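Local coordinates for protein putative ABC transporter subunit, substrate-binding component (Rhodopseudomonas palustris, PDB 4EVR) that probably serves as the substrate-binding component of an ABC transporter, and holds benzoic acid between its two lobes, at residues Val85-Val90 with Ile110-Gly115; Thr142-Ile147 with Lys172-Ala177. All blocks are in the same frame, centred on the assembly; numbering follows the deposited sequence.

Contact 1 of 2, residues Val85-Val90 with Ile110-Gly115. With BEZ (benzoic acid), chain B.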
loop_
_atom_site.group_PDB
_atom_site.type_symbol
_atom_site.label_atom_id
_atom_site.label_comp_id
_atom_site.label_asym_id
_atom_site.label_seq_id
_atom_site.Cartn_x
_atom_site.Cartn_y
_atom_site.Cartn_z
ATOM N N VAL A 85 -6.663 19.633 -1.890
ATOM C CA VAL A 85 -6.273 18.412 -1.189
ATOM C C VAL A 85 -5.219 17.745 -1.988
ATOM O O VAL A 85 -5.280 17.815 -3.212
ATOM C CB VAL A 85 -7.514 17.464 -1.030
ATOM C CG1 VAL A 85 -7.158 16.176 -0.272
ATOM C CG2 VAL A 85 -8.652 18.195 -0.301
ATOM N N LEU A 86 -4.290 17.046 -1.337
ATOM C CA LEU A 86 -3.263 16.261 -2.033
ATOM C C LEU A 86 -3.453 14.761 -1.708
ATOM O O LEU A 86 -3.513 14.386 -0.548
ATOM C CB LEU A 86 -1.876 16.744 -1.570
ATOM C CG LEU A 86 -0.620 16.086 -2.128
ATOM C CD1 LEU A 86 -0.594 16.102 -3.679
ATOM C CD2 LEU A 86 0.609 16.791 -1.599
ATOM N N ILE A 87 -3.480 13.899 -2.741
ATOM C CA ILE A 87 -3.521 12.482 -2.502
ATOM C C ILE A 87 -2.383 11.866 -3.250
ATOM O O ILE A 87 -2.360 11.980 -4.470
ATOM C CB ILE A 87 -4.870 11.883 -2.928
ATOM C CG1 ILE A 87 -6.035 12.568 -2.147
ATOM C CG2 ILE A 87 -4.848 10.351 -2.744
ATOM C CD1 ILE A 87 -7.392 12.126 -2.443
ATOM N N GLY A 88 -1.488 11.218 -2.540
ATOM C CA GLY A 88 -0.396 10.423 -3.138
ATOM C C GLY A 88 0.586 9.884 -2.119
ATOM O O GLY A 88 0.573 10.327 -0.985
ATOM N N THR A 89 1.493 8.966 -2.445
ATOM C CA THR A 89 1.666 8.318 -3.738
ATOM C C THR A 89 1.976 6.848 -3.458
ATOM O O THR A 89 1.733 6.364 -2.355
ATOM C CB THR A 89 2.740 9.031 -4.566
ATOM O OG1 THR A 89 2.765 8.361 -5.847
ATOM C CG2 THR A 89 4.042 9.006 -3.918
ATOM N N VAL A 90 2.414 6.152 -4.457
ATOM C CA VAL A 90 2.731 4.721 -4.356
ATOM C C VAL A 90 4.158 4.465 -3.839
ATOM O O VAL A 90 4.281 3.659 -2.937
ATOM C CB VAL A 90 2.511 4.002 -5.701
ATOM C CG1 VAL A 90 3.091 2.618 -5.702
ATOM C CG2 VAL A 90 1.059 3.995 -6.039
ATOM N N ILE A 110 -3.480 12.954 1.977
ATOM C CA ILE A 110 -3.773 11.509 2.207
ATOM C C ILE A 110 -2.812 10.639 1.395
ATOM O O ILE A 110 -2.812 10.739 0.184
ATOM C CB ILE A 110 -5.231 11.136 1.856
ATOM C CG1 ILE A 110 -6.182 12.001 2.687
ATOM C CG2 ILE A 110 -5.490 9.611 2.110
ATOM C CD1 ILE A 110 -7.603 11.981 2.196
ATOM N N VAL A 111 -2.113 9.704 2.054
ATOM C CA VAL A 111 -1.203 8.731 1.473
ATOM C C VAL A 111 -1.961 7.441 1.229
ATOM O O VAL A 111 -2.336 6.797 2.202
ATOM C CB VAL A 111 0.028 8.491 2.369
ATOM C CG1 VAL A 111 0.988 7.517 1.711
ATOM C CG2 VAL A 111 0.715 9.828 2.625
ATOM N N PRO A 112 -2.234 7.078 -0.050
ATOM C CA PRO A 112 -3.110 5.921 -0.339
ATOM C C PRO A 112 -2.322 4.616 -0.627
ATOM O O PRO A 112 -2.879 3.645 -1.072
ATOM C CB PRO A 112 -3.880 6.409 -1.552
ATOM C CG PRO A 112 -2.842 7.113 -2.353
ATOM C CD PRO A 112 -1.948 7.824 -1.285
ATOM N N ASN A 113 -0.972 4.621 -0.458
ATOM C CA ASN A 113 -0.198 3.406 -0.568
ATOM C C ASN A 113 1.105 3.475 0.145
ATOM O O ASN A 113 1.337 2.677 1.022
ATOM C CB ASN A 113 0.096 2.986 -1.992
ATOM C CG ASN A 113 0.779 1.646 -2.025
ATOM O OD1 ASN A 113 0.192 0.614 -1.668
ATOM N ND2 ASN A 113 2.077 1.607 -2.298
ATOM N N ALA A 114 1.994 4.370 -0.286
ATOM C CA ALA A 114 3.382 4.400 0.209
ATOM C C ALA A 114 3.476 4.102 1.692
ATOM O O ALA A 114 2.929 4.818 2.506
ATOM C CB ALA A 114 3.986 5.755 -0.084
ATOM N N GLY A 115 4.166 3.046 2.032
ATOM C CA GLY A 115 4.288 2.603 3.428
ATOM C C GLY A 115 5.475 3.136 4.182
ATOM O O GLY A 115 5.679 2.721 5.320
HETATM C C BEZ B . 6.224 1.584 -1.357
HETATM O O1 BEZ B . 5.936 2.106 -0.239
HETATM O O2 BEZ B . 7.170 1.986 -2.089
HETATM C C1 BEZ B . 5.357 0.516 -1.940
HETATM C C2 BEZ B . 5.290 0.343 -3.332
HETATM C C3 BEZ B . 4.475 -0.646 -3.876
HETATM C C4 BEZ B . 3.788 -1.475 -2.977
HETATM C C5 BEZ B . 3.867 -1.293 -1.586
HETATM C C6 BEZ B . 4.626 -0.289 -1.052
#
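With CG anti to the backbone N (chi1 -174°) and the amide turned out of that line (chi2 67°), Asn113 reaches across to Val90 and offers ND2 to the backbone O of Val90 at 3.1 Å. The acceptor lies almost in the amide plane, though the bond meets the carbonyl well off its axis. CG1 of Val90 is likewise anti to its own N and lies against the same ND2, which also comes within 3.4 Å of ring atom C6 of benzoic acid. On the other branch of the amide, Gln292 NE2 donates to Asn113 OD1. Replacing Asn113 with an alanine would probably deprive Val90 O of its side-chain donor, Gln292 of its OD1 acceptor and the ligand ring of its amide neighbour. Beside this bond, Ala114 N donates to Thr89 O at 2.9 Å, and Gly115 N binds the ligand oxygen O1 at 3.0 Å. Ser92 and Tyr161 also hydrogen-bond the ligand. Farther back the segments pair as parallel strands: Ile110 N gives a bond to Leu86 O at 2.9 Å, and Gly88 N returns one to Ile110 O at 3.1 Å. A cis peptide joins Gly88 to Thr89, and there Pro112 CD packs 3.4 Å from Gly88 C and CG of the same ring touches Ile87 CG2. Gly88 O is buried here without a hydrogen-bond donor, met instead by the CA-H of Val111. The contact joins the two strands of a beta-alpha-beta unit whose helix, 92-105, covers Leu86, Thr89 and Ala114; helix 288-306 packs on Ile110, helix 30-46 lies against Val90 and Pro112, and strand 17-23 flanks strand 85-88 on its other edge.

Contact 2 of 2, residues Thr142-Ile147 with Lys172-Ala177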
loop_
_atom_site.group_PDB
_atom_site.type_symbol
_atom_site.label_atom_id
_atom_site.label_comp_id
_atom_site.label_asym_id
_atom_site.label_seq_id
_atom_site.Cartn_x
_atom_site.Cartn_y
_atom_site.Cartn_z
ATOM N N THR A 142 4.475 -10.494 8.442
ATOM C CA THR A 142 4.843 -11.615 7.546
ATOM C C THR A 142 5.909 -12.533 8.163
ATOM O O THR A 142 5.743 -13.742 8.105
ATOM C CB THR A 142 5.269 -11.105 6.195
ATOM O OG1 THR A 142 4.291 -10.155 5.718
ATOM C CG2 THR A 142 5.412 -12.210 5.237
ATOM N N GLY A 143 6.931 -11.981 8.785
ATOM C CA GLY A 143 7.956 -12.760 9.494
ATOM C C GLY A 143 7.340 -13.623 10.567
ATOM O O GLY A 143 7.661 -14.807 10.655
ATOM N N ASP A 144 6.401 -13.053 11.371
ATOM C CA ASP A 144 5.658 -13.816 12.408
ATOM C C ASP A 144 4.910 -15.018 11.792
ATOM O O ASP A 144 5.029 -16.158 12.286
ATOM C CB ASP A 144 4.660 -12.903 13.137
ATOM C CG ASP A 144 5.226 -12.080 14.274
ATOM O OD1 ASP A 144 6.065 -12.598 15.006
ATOM O OD2 ASP A 144 4.710 -10.975 14.518
ATOM N N ALA A 145 4.096 -14.779 10.733
ATOM C CA ALA A 145 3.418 -15.864 10.054
ATOM C C ALA A 145 4.398 -16.976 9.544
ATOM O O ALA A 145 4.061 -18.161 9.600
ATOM C CB ALA A 145 2.619 -15.295 8.893
HETATM N N MSE A 146 5.597 -16.597 9.046
HETATM C CA MSE A 146 6.559 -17.592 8.505
HETATM C C MSE A 146 7.149 -18.394 9.633
HETATM O O MSE A 146 7.262 -19.631 9.532
HETATM C CB MSE A 146 7.632 -16.901 7.642
HETATM C CG MSE A 146 7.010 -16.289 6.407
HETATM SE SE MSE A 146 8.114 -15.034 5.478
HETATM C CE MSE A 146 9.389 -16.268 4.803
ATOM N N ILE A 147 7.406 -17.756 10.772
ATOM C CA ILE A 147 7.866 -18.525 11.960
ATOM C C ILE A 147 6.767 -19.488 12.425
ATOM O O ILE A 147 7.064 -20.648 12.737
ATOM C CB ILE A 147 8.293 -17.575 13.089
ATOM C CG1 ILE A 147 9.624 -16.889 12.717
ATOM C CG2 ILE A 147 8.370 -18.277 14.463
ATOM C CD1 ILE A 147 10.858 -17.810 12.663
ATOM N N LYS A 172 12.927 -9.324 9.201
ATOM C CA LYS A 172 14.133 -9.896 9.890
ATOM C C LYS A 172 13.966 -9.797 11.396
ATOM O O LYS A 172 14.412 -10.675 12.128
ATOM C CB LYS A 172 15.422 -9.158 9.450
ATOM C CG LYS A 172 15.741 -9.191 7.966
ATOM C CD LYS A 172 17.214 -9.185 7.633
ATOM C CE LYS A 172 17.925 -7.979 8.172
ATOM N NZ LYS A 172 19.257 -7.788 7.537
ATOM N N LYS A 173 13.283 -8.746 11.874
ATOM C CA LYS A 173 13.074 -8.526 13.296
ATOM C C LYS A 173 12.242 -9.641 13.849
ATOM O O LYS A 173 12.679 -10.300 14.795
ATOM C CB LYS A 173 12.457 -7.155 13.559
ATOM C CG LYS A 173 12.141 -6.832 15.002
ATOM C CD LYS A 173 11.771 -5.354 15.105
ATOM C CE LYS A 173 11.050 -4.974 16.381
ATOM N NZ LYS A 173 11.846 -5.275 17.610
ATOM N N SER A 174 11.088 -9.929 13.237
ATOM C CA SER A 174 10.264 -11.019 13.719
ATOM C C SER A 174 10.861 -12.360 13.430
ATOM O O SER A 174 10.660 -13.271 14.198
ATOM C CB SER A 174 8.886 -10.966 13.051
ATOM O OG SER A 174 8.332 -9.690 13.247
ATOM N N PHE A 175 11.522 -12.528 12.292
ATOM C CA PHE A 175 12.003 -13.866 11.930
ATOM C C PHE A 175 13.154 -14.295 12.830
ATOM O O PHE A 175 13.127 -15.395 13.407
ATOM C CB PHE A 175 12.442 -13.877 10.476
ATOM C CG PHE A 175 12.513 -15.262 9.895
ATOM C CD1 PHE A 175 11.363 -15.941 9.546
ATOM C CD2 PHE A 175 13.735 -15.855 9.622
ATOM C CE1 PHE A 175 11.425 -17.170 8.911
ATOM C CE2 PHE A 175 13.791 -17.102 9.014
ATOM C CZ PHE A 175 12.627 -17.736 8.634
ATOM N N THR A 176 14.122 -13.393 13.045
ATOM C CA THR A 176 15.236 -13.744 13.987
ATOM C C THR A 176 14.709 -13.845 15.467
ATOM O O THR A 176 15.152 -14.717 16.213
ATOM C CB THR A 176 16.374 -12.766 13.837
ATOM O OG1 THR A 176 15.868 -11.473 14.088
ATOM C CG2 THR A 176 17.013 -12.815 12.439
ATOM N N ALA A 177 13.767 -12.985 15.888
ATOM C CA ALA A 177 13.137 -13.098 17.230
ATOM C C ALA A 177 12.483 -14.500 17.427
ATOM O O ALA A 177 12.530 -15.044 18.517
ATOM C CB ALA A 177 12.087 -12.013 17.423
#
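Phe175 gives up more surface than any other residue of this contact, its ring reaching from helix 162-177 to the side of helix 135-148. CG stands anti to the backbone N (chi1 -161°), which swings the ring across so that Ile147 covers one face while Met146 CB and Gly143 O meet its edge. The Met146 approach, CB to Phe175 CE1, is 4.0 Å. Ile147 comes closest to Phe175. Its chain is folded rather than extended (chi2 -68°), bringing CD1 over the ring in a CH-pi contact, 4.0 Å from the centroid and displaced toward the rim at CD1 and CE1. The same methyl rests 3.4 Å from Phe175 O, and so touches ring and backbone of one residue together. Both helices belong to the alpha/beta lobe of a type I periplasmic binding protein: strand 153-159 runs between them in the chain, and they lie side by side on the sheet to which that strand belongs; the axes of segments 142-147 and 172-177 cross at -27° and come within 7.5 Å. So close an approach centres on Gly143, where the CB of Ser174 is directed toward the neighbouring helix. A side chain on Gly143 would begin about 3.1 Å from Ser174 CB, a tight fit even for a methyl group. Ser174 CB instead packs 3.7 Å from Asp144 N, with the Asp144 carboxylate alongside it at the exposed margin. The hydroxyl of Ser174 is hydrogen-bonded to Arg140 O, one turn earlier in helix 135-148, which adds a polar tie between the helices. Phe175 also meets the ring of Phe171, a turn earlier in its own helix, and Val182 on strand 181-188, while the selenomethionine side chain of Met146 runs down to Cys209, Tyr211 and Trp236 on neighbouring strands.

How the contacts relate
From the N terminus the chain first builds the lobe around strands 17-23 and 54-62, and contact 1 closes a loop there when, after strand 85-88 and helix 92-105, residues 110-115 come back beside 85-90. The chain then passes through strand 128-130 and enters the second lobe, where contact 2 closes a loop of 24 residues between segments 142-147 and 172-177, which takes in strand 153-159 and the first part of helix 162-177. The contacts follow in series, neither nested nor crossed; the centres of contacts 1 and 2 are about 28 Å apart, and the nearest atoms of contacts 1 and 2 about 13 Å. Contact 1 ties neighbouring strands at the ligand cleft, contact 2 neighbouring helices on the sheet of the other lobe.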